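PelA (Pseudomonas aeruginosa, PDB 5TCB) carries a glycoside hydrolase domain, the part described here, within a longer protein that probably also has deacetylase activity. Local coordinates at residues Ala70-Gly75 and Ala130-Asp135; Arg120-Arg125 and His163-Gly168. One frame throughout, in Å; residues are numbered along the deposited sequence.

The two contacts form successive layers of one sector of a (beta/alpha)8 barrel of the GH114 family. Interaction 1 pairs neighbouring strands 67-73 and 131-135; interaction 2 joins helix 111-126, which lies between them in the chain, to the end of helix 145-165, which follows the second strand. Their centres are about 11 Å apart, and aliphatic carbons bridge the layers: Leu72 CD1 lies 3.6 Å from Arg120 CG, in the arginine's methylene chain, and Leu132 CD2 lies 3.8 Å from Leu124 CD1. The strands of interaction 1 end with Ser73 and Asp135 at the C-terminal rim, where barrels of this kind hold their active sites, whereas interaction 2 is a salt-bridged contact in the outer layer.

Interaction 1 (Ala70-Gly75 and Ala130-Asp135)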
ATOM      1  N   ALA A  70      -6.081   7.016  -1.773  1.00 15.13           N
ATOM      2  CA  ALA A  70      -6.234   6.267  -3.014  1.00 16.13           C
ATOM      3  C   ALA A  70      -5.037   5.338  -3.231  1.00 14.79           C
ATOM      4  O   ALA A  70      -3.874   5.745  -3.058  1.00 15.98           O
ATOM      5  CB  ALA A  70      -6.374   7.210  -4.204  1.00 17.04           C
ATOM      6  N   TYR A  71      -5.344   4.090  -3.589  1.00 15.55           N
ATOM      7  CA  TYR A  71      -4.326   3.120  -3.987  1.00 13.98           C
ATOM      8  C   TYR A  71      -3.551   3.597  -5.201  1.00 17.09           C
ATOM      9  O   TYR A  71      -4.126   4.011  -6.209  1.00 18.12           O
ATOM     10  CB  TYR A  71      -4.993   1.781  -4.263  1.00 16.32           C
ATOM     11  CG  TYR A  71      -4.035   0.698  -4.675  1.00 16.35           C
ATOM     12  CD1 TYR A  71      -3.767   0.477  -6.012  1.00 16.37           C
ATOM     13  CD2 TYR A  71      -3.401  -0.072  -3.739  1.00 15.81           C
ATOM     14  CE1 TYR A  71      -2.871  -0.509  -6.407  1.00 17.88           C
ATOM     15  CE2 TYR A  71      -2.504  -1.077  -4.134  1.00 16.71           C
ATOM     16  CZ  TYR A  71      -2.260  -1.266  -5.463  1.00 18.44           C
ATOM     17  OH  TYR A  71      -1.364  -2.232  -5.901  1.00 20.95           O
ATOM     18  N   LEU A  72      -2.228   3.454  -5.135  1.00 16.99           N
ATOM     19  CA  LEU A  72      -1.397   3.727  -6.307  1.00 16.05           C
ATOM     20  C   LEU A  72      -0.214   2.771  -6.304  1.00 15.17           C
ATOM     21  O   LEU A  72       0.672   2.855  -5.438  1.00 16.90           O
ATOM     22  CB  LEU A  72      -0.893   5.167  -6.315  1.00 16.79           C
ATOM     23  CG  LEU A  72      -0.089   5.582  -7.558  1.00 17.52           C
ATOM     24  CD1 LEU A  72      -0.930   5.534  -8.820  1.00 20.96           C
ATOM     25  CD2 LEU A  72       0.515   6.954  -7.411  1.00 22.07           C
ATOM     26  N   SER A  73      -0.148   1.913  -7.324  1.00 16.47           N
ATOM     27  CA  SER A  73       0.963   0.979  -7.484  1.00 17.71           C
ATOM     28  C   SER A  73       2.110   1.673  -8.228  1.00 16.42           C
ATOM     29  O   SER A  73       1.965   2.095  -9.375  1.00 18.37           O
ATOM     30  CB  SER A  73       0.482  -0.273  -8.200  1.00 19.17           C
ATOM     31  OG  SER A  73       1.593  -1.123  -8.513  1.00 21.42           O
ATOM     32  N   VAL A  74       3.228   1.849  -7.524  1.00 15.44           N
ATOM     33  CA  VAL A  74       4.367   2.622  -8.016  1.00 16.93           C
ATOM     34  C   VAL A  74       5.337   1.757  -8.800  1.00 16.34           C
ATOM     35  O   VAL A  74       5.922   2.219  -9.783  1.00 17.72           O
ATOM     36  CB  VAL A  74       5.079   3.314  -6.832  1.00 16.15           C
ATOM     37  CG1 VAL A  74       6.354   4.034  -7.270  1.00 19.35           C
ATOM     38  CG2 VAL A  74       4.161   4.289  -6.168  1.00 19.77           C
ATOM     39  N   GLY A  75       5.495   0.497  -8.428  1.00 18.30           N
ATOM     40  CA  GLY A  75       6.480  -0.357  -9.073  1.00 18.97           C
ATOM     41  C   GLY A  75       5.976  -1.237 -10.200  1.00 19.29           C
ATOM     42  O   GLY A  75       6.776  -1.813 -10.950  1.00 19.39           O
ATOM     43  N   ALA A 130      -7.108  12.574   0.445  1.00 18.05           N
ATOM     44  CA  ALA A 130      -6.176  13.173   1.391  1.00 17.74           C
ATOM     45  C   ALA A 130      -4.779  12.596   1.301  1.00 18.06           C
ATOM     46  O   ALA A 130      -3.852  13.127   1.926  1.00 20.85           O
ATOM     47  CB  ALA A 130      -6.707  12.994   2.802  1.00 20.45           C
ATOM     48  N   GLY A 131      -4.613  11.509   0.568  1.00 17.65           N
ATOM     49  CA  GLY A 131      -3.322  10.867   0.479  1.00 17.10           C
ATOM     50  C   GLY A 131      -3.364   9.725  -0.510  1.00 15.65           C
ATOM     51  O   GLY A 131      -4.404   9.409  -1.108  1.00 16.34           O
ATOM     52  N   LEU A 132      -2.183   9.102  -0.656  1.00 18.36           N
ATOM     53  CA  LEU A 132      -1.981   7.966  -1.530  1.00 16.82           C
ATOM     54  C   LEU A 132      -1.385   6.821  -0.732  1.00 14.12           C
ATOM     55  O   LEU A 132      -0.518   7.040   0.116  1.00 16.16           O
ATOM     56  CB  LEU A 132      -1.007   8.286  -2.644  1.00 16.08           C
ATOM     57  CG  LEU A 132      -1.350   9.474  -3.538  1.00 18.29           C
ATOM     58  CD1 LEU A 132      -0.192   9.814  -4.489  1.00 18.64           C
ATOM     59  CD2 LEU A 132      -2.608   9.218  -4.307  1.00 19.36           C
ATOM     60  N   PHE A 133      -1.866   5.613  -1.008  1.00 16.46           N
ATOM     61  CA  PHE A 133      -1.250   4.398  -0.497  1.00 15.33           C
ATOM     62  C   PHE A 133      -0.343   3.877  -1.596  1.00 14.89           C
ATOM     63  O   PHE A 133      -0.821   3.474  -2.660  1.00 15.99           O
ATOM     64  CB  PHE A 133      -2.273   3.354  -0.080  1.00 16.10           C
ATOM     65  CG  PHE A 133      -1.633   2.103   0.488  1.00 15.32           C
ATOM     66  CD1 PHE A 133      -1.051   2.128   1.731  1.00 17.12           C
ATOM     67  CD2 PHE A 133      -1.607   0.927  -0.222  1.00 18.55           C
ATOM     68  CE1 PHE A 133      -0.457   1.008   2.264  1.00 17.73           C
ATOM     69  CE2 PHE A 133      -0.984  -0.207   0.312  1.00 17.10           C
ATOM     70  CZ  PHE A 133      -0.437  -0.148   1.563  1.00 16.55           C
ATOM     71  N   LEU A 134       0.944   3.931  -1.354  1.00 15.60           N
ATOM     72  CA  LEU A 134       1.952   3.623  -2.374  1.00 15.02           C
ATOM     73  C   LEU A 134       2.393   2.169  -2.271  1.00 15.20           C
ATOM     74  O   LEU A 134       3.103   1.779  -1.334  1.00 17.02           O
ATOM     75  CB  LEU A 134       3.138   4.578  -2.250  1.00 15.78           C
ATOM     76  CG  LEU A 134       2.776   6.069  -2.317  1.00 16.92           C
ATOM     77  CD1 LEU A 134       4.054   6.901  -2.180  1.00 19.08           C
ATOM     78  CD2 LEU A 134       2.043   6.407  -3.606  1.00 17.60           C
ATOM     79  N   ASP A 135       1.993   1.373  -3.257  1.00 14.61           N
ATOM     80  CA  ASP A 135       2.275  -0.047  -3.284  1.00 15.56           C
ATOM     81  C   ASP A 135       3.449  -0.338  -4.220  1.00 16.64           C
ATOM     82  O   ASP A 135       3.952   0.530  -4.951  1.00 16.79           O
ATOM     83  CB  ASP A 135       1.016  -0.801  -3.729  1.00 18.28           C
ATOM     84  CG  ASP A 135       1.011  -2.273  -3.370  1.00 19.51           C
ATOM     85  OD1 ASP A 135       1.807  -2.731  -2.519  1.00 19.56           O
ATOM     86  OD2 ASP A 135       0.163  -2.990  -3.950  1.00 21.22           O
TER
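The phenol of Tyr71 and the carboxylate of Asp135 meet at the ring's edge: Tyr71 OH donates a 2.6 Å hydrogen bond to Asp135 OD2, on the anti lone pair, with the ring and carboxylate planes turned 70° apart. Tyr71 CD2 in turn approaches the edge of the Phe133 ring, 4.1 Å from Phe133 CD2. Tyr31 makes an edge-to-face pair with Tyr71, and Phe29 and Phe172 do so with Phe133. Because Tyr71 has its CG anti to the backbone N (chi1 -180°), the ring runs along the strand from Phe133 toward Asp135, whose other oxygen, OD1, is held by Asn174.

The backbones beneath pair in parallel register, Tyr71 beside Phe133. Leu72 N donates to Phe133 O (2.8 Å) while Leu72 O receives Asp135 N (2.9 Å), and past the strand end Val74 N bonds to Asp135 O (3.0 Å). On the sheet face bearing Ala70 and Leu72, Leu72 CD2 touches both Leu132 CD1 and Leu134 CD2 at 4.1 Å. This apolar face of the barrel is covered by helices 111-126 and 145-165, while strands 45-48 and 170-174 flank the pair.

Interaction 2 (Arg120-Arg125 and His163-Gly168); sequences RAAELR and HRQEPG
Arg125 and Glu166 join helix 111-126 to the residue just past helix 145-165, in the outer layer of the (beta/alpha)8 barrel, through a side-on, two-pronged salt bridge. Their chains cross at about a right angle, yet the guanidinium and carboxylate planes are only 23° apart, so that each nitrogen can face its own oxygen. Arg125 NE donates to Glu166 OE1 at 2.9 Å, and Arg125 NH2 donates to Glu166 OE2 at the same distance of 2.9 Å. Both oxygens accept on their syn lone pairs, lying close to the guanidinium plane, and the bonds are nearly straight, the first reaching 169° at the hydrogen.

Glu166 is the first residue to leave helical geometry after helix 145-165. Its chain bends at chi2 (-68°), which brings the carboxylate round to the flank of helix 111-126. There Glu166 OE2 lies against Ala122, 3.5 Å from Ala122 CA, while Glu166 CG rests on the methyl of Ala121, 4.3 Å from Ala121 CB. Ala121 also packs inward against Leu132 of the sheet.

The neighbouring Gln165 runs out extended beyond CG, and its amide lies beside the carboxylate. Gln165 NE2 donates to Glu166 OE2 at 2.8 Å, this time on the anti lone pair, and also to Leu118 O of the facing helix. Two donors thus grip OE2, and with Arg125 NE on OE1 they hold the rotation of this buried carboxylate; the three N-H donors would probably stabilise its negative charge. On one face of the guanidinium of Arg125, the carbonyl oxygen of Ala122, from the preceding turn, sits over the centre, 3.9 Å above the plane.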
ATOM      1  N   ARG A 120      -1.435  10.717 -12.499  1.00 20.09           N
ATOM      2  CA  ARG A 120      -2.429  10.023 -11.692  1.00 22.26           C
ATOM      3  C   ARG A 120      -2.541  10.653 -10.309  1.00 20.25           C
ATOM      4  O   ARG A 120      -3.652  10.849  -9.794  1.00 19.42           O
ATOM      5  CB  ARG A 120      -2.051   8.545 -11.595  1.00 22.22           C
ATOM      6  CG  ARG A 120      -3.026   7.681 -10.860  1.00 26.25           C
ATOM      7  CD  ARG A 120      -4.316   7.531 -11.614  1.00 34.65           C
ATOM      8  NE  ARG A 120      -5.284   6.735 -10.864  1.00 39.63           N
ATOM      9  CZ  ARG A 120      -6.591   6.966 -10.853  1.00 48.91           C
ATOM     10  NH1 ARG A 120      -7.098   7.983 -11.539  1.00 43.78           N
ATOM     11  NH2 ARG A 120      -7.392   6.184 -10.143  1.00 70.69           N
ATOM     12  N   ALA A 121      -1.407  10.993  -9.702  1.00 18.60           N
ATOM     13  CA  ALA A 121      -1.448  11.636  -8.401  1.00 17.94           C
ATOM     14  C   ALA A 121      -2.217  12.942  -8.480  1.00 17.61           C
ATOM     15  O   ALA A 121      -2.997  13.252  -7.584  1.00 18.78           O
ATOM     16  CB  ALA A 121      -0.033  11.873  -7.885  1.00 18.19           C
ATOM     17  N   ALA A 122      -1.988  13.732  -9.535  1.00 18.76           N
ATOM     18  CA  ALA A 122      -2.705  14.996  -9.658  1.00 21.12           C
ATOM     19  C   ALA A 122      -4.202  14.767  -9.785  1.00 21.56           C
ATOM     20  O   ALA A 122      -5.009  15.517  -9.216  1.00 22.56           O
ATOM     21  CB  ALA A 122      -2.176  15.766 -10.853  1.00 21.56           C
ATOM     22  N   GLU A 123      -4.604  13.761 -10.564  1.00 19.66           N
ATOM     23  CA  GLU A 123      -6.031  13.478 -10.711  1.00 20.64           C
ATOM     24  C   GLU A 123      -6.652  13.056  -9.383  1.00 21.27           C
ATOM     25  O   GLU A 123      -7.760  13.488  -9.055  1.00 23.24           O
ATOM     26  CB  GLU A 123      -6.269  12.399 -11.766  1.00 27.38           C
ATOM     27  CG  GLU A 123      -6.057  12.882 -13.199  1.00 58.46           C
ATOM     28  CD  GLU A 123      -6.797  14.187 -13.483  1.00 86.18           C
ATOM     29  OE1 GLU A 123      -8.018  14.248 -13.227  1.00100.40           O
ATOM     30  OE2 GLU A 123      -6.152  15.158 -13.935  1.00 90.08           O
ATOM     31  N   LEU A 124      -5.949  12.220  -8.616  1.00 19.15           N
ATOM     32  CA  LEU A 124      -6.456  11.773  -7.322  1.00 20.25           C
ATOM     33  C   LEU A 124      -6.526  12.938  -6.336  1.00 20.24           C
ATOM     34  O   LEU A 124      -7.475  13.025  -5.547  1.00 19.06           O
ATOM     35  CB  LEU A 124      -5.583  10.624  -6.816  1.00 17.42           C
ATOM     36  CG  LEU A 124      -5.728   9.386  -7.711  1.00 18.69           C
ATOM     37  CD1 LEU A 124      -4.624   8.394  -7.386  1.00 20.01           C
ATOM     38  CD2 LEU A 124      -7.121   8.751  -7.581  1.00 19.42           C
ATOM     39  N   ARG A 125      -5.570  13.866  -6.393  1.00 19.07           N
ATOM     40  CA  ARG A 125      -5.661  15.100  -5.603  1.00 18.19           C
ATOM     41  C   ARG A 125      -6.927  15.878  -5.949  1.00 19.56           C
ATOM     42  O   ARG A 125      -7.649  16.333  -5.054  1.00 22.14           O
ATOM     43  CB  ARG A 125      -4.425  15.969  -5.814  1.00 19.73           C
ATOM     44  CG  ARG A 125      -4.478  17.379  -5.151  1.00 21.70           C
ATOM     45  CD  ARG A 125      -4.508  18.487  -6.180  1.00 22.69           C
ATOM     46  NE  ARG A 125      -3.339  18.392  -7.039  1.00 22.77           N
ATOM     47  CZ  ARG A 125      -3.209  18.947  -8.236  1.00 29.46           C
ATOM     48  NH1 ARG A 125      -4.173  19.708  -8.753  1.00 28.72           N
ATOM     49  NH2 ARG A 125      -2.091  18.748  -8.913  1.00 31.90           N
ATOM     50  N   HIS A 163       6.309  13.908  -3.709  1.00 20.38           N
ATOM     51  CA  HIS A 163       6.039  14.629  -2.489  1.00 19.82           C
ATOM     52  C   HIS A 163       6.191  16.138  -2.690  1.00 22.98           C
ATOM     53  O   HIS A 163       5.430  16.935  -2.114  1.00 22.88           O
ATOM     54  CB  HIS A 163       6.962  14.076  -1.408  1.00 23.11           C
ATOM     55  CG  HIS A 163       6.724  14.664  -0.067  1.00 24.36           C
ATOM     56  ND1 HIS A 163       5.480  14.666   0.523  1.00 23.84           N
ATOM     57  CD2 HIS A 163       7.558  15.277   0.799  1.00 25.06           C
ATOM     58  CE1 HIS A 163       5.563  15.260   1.703  1.00 30.77           C
ATOM     59  NE2 HIS A 163       6.815  15.634   1.895  1.00 32.54           N
ATOM     60  N   ARG A 164       7.130  16.548  -3.536  1.00 23.50           N
ATOM     61  CA  ARG A 164       7.286  17.973  -3.829  1.00 25.69           C
ATOM     62  C   ARG A 164       6.138  18.495  -4.696  1.00 24.87           C
ATOM     63  O   ARG A 164       5.665  19.623  -4.487  1.00 30.96           O
ATOM     64  CB  ARG A 164       8.635  18.213  -4.520  1.00 29.86           C
ATOM     65  N   GLN A 165       5.695  17.705  -5.688  1.00 27.26           N
ATOM     66  CA  GLN A 165       4.594  18.117  -6.560  1.00 25.19           C
ATOM     67  C   GLN A 165       3.262  18.159  -5.820  1.00 22.90           C
ATOM     68  O   GLN A 165       2.424  19.012  -6.129  1.00 25.28           O
ATOM     69  CB  GLN A 165       4.467  17.166  -7.769  1.00 29.78           C
ATOM     70  CG  GLN A 165       3.191  17.381  -8.622  1.00 33.74           C
ATOM     71  CD  GLN A 165       2.920  16.310  -9.685  1.00 36.38           C
ATOM     72  OE1 GLN A 165       3.779  16.046 -10.538  1.00 34.94           O
ATOM     73  NE2 GLN A 165       1.681  15.720  -9.671  1.00 27.19           N
ATOM     74  N   GLU A 166       3.046  17.269  -4.851  1.00 23.53           N
ATOM     75  CA  GLU A 166       1.743  17.077  -4.221  1.00 23.06           C
ATOM     76  C   GLU A 166       1.885  17.112  -2.706  1.00 19.53           C
ATOM     77  O   GLU A 166       1.664  16.110  -2.025  1.00 20.26           O
ATOM     78  CB  GLU A 166       1.112  15.757  -4.668  1.00 22.09           C
ATOM     79  CG  GLU A 166       0.887  15.668  -6.186  1.00 23.55           C
ATOM     80  CD  GLU A 166      -0.170  16.622  -6.726  1.00 25.43           C
ATOM     81  OE1 GLU A 166      -0.983  17.182  -5.936  1.00 25.60           O
ATOM     82  OE2 GLU A 166      -0.204  16.811  -7.959  1.00 25.55           O
ATOM     83  N   PRO A 167       2.228  18.277  -2.141  1.00 22.01           N
ATOM     84  CA  PRO A 167       2.387  18.362  -0.681  1.00 25.99           C
ATOM     85  C   PRO A 167       1.087  18.200   0.077  1.00 26.24           C
ATOM     86  O   PRO A 167       1.119  17.989   1.296  1.00 26.95           O
ATOM     87  CB  PRO A 167       2.970  19.761  -0.473  1.00 26.01           C
ATOM     88  CG  PRO A 167       2.485  20.562  -1.660  1.00 24.05           C
ATOM     89  CD  PRO A 167       2.520  19.549  -2.809  1.00 23.96           C
ATOM     90  N   GLY A 168      -0.053  18.294  -0.591  1.00 21.98           N
ATOM     91  CA  GLY A 168      -1.311  18.049   0.054  1.00 24.90           C
ATOM     92  C   GLY A 168      -1.747  16.604   0.107  1.00 22.03           C
ATOM     93  O   GLY A 168      -2.868  16.337   0.543  1.00 23.19           O
TER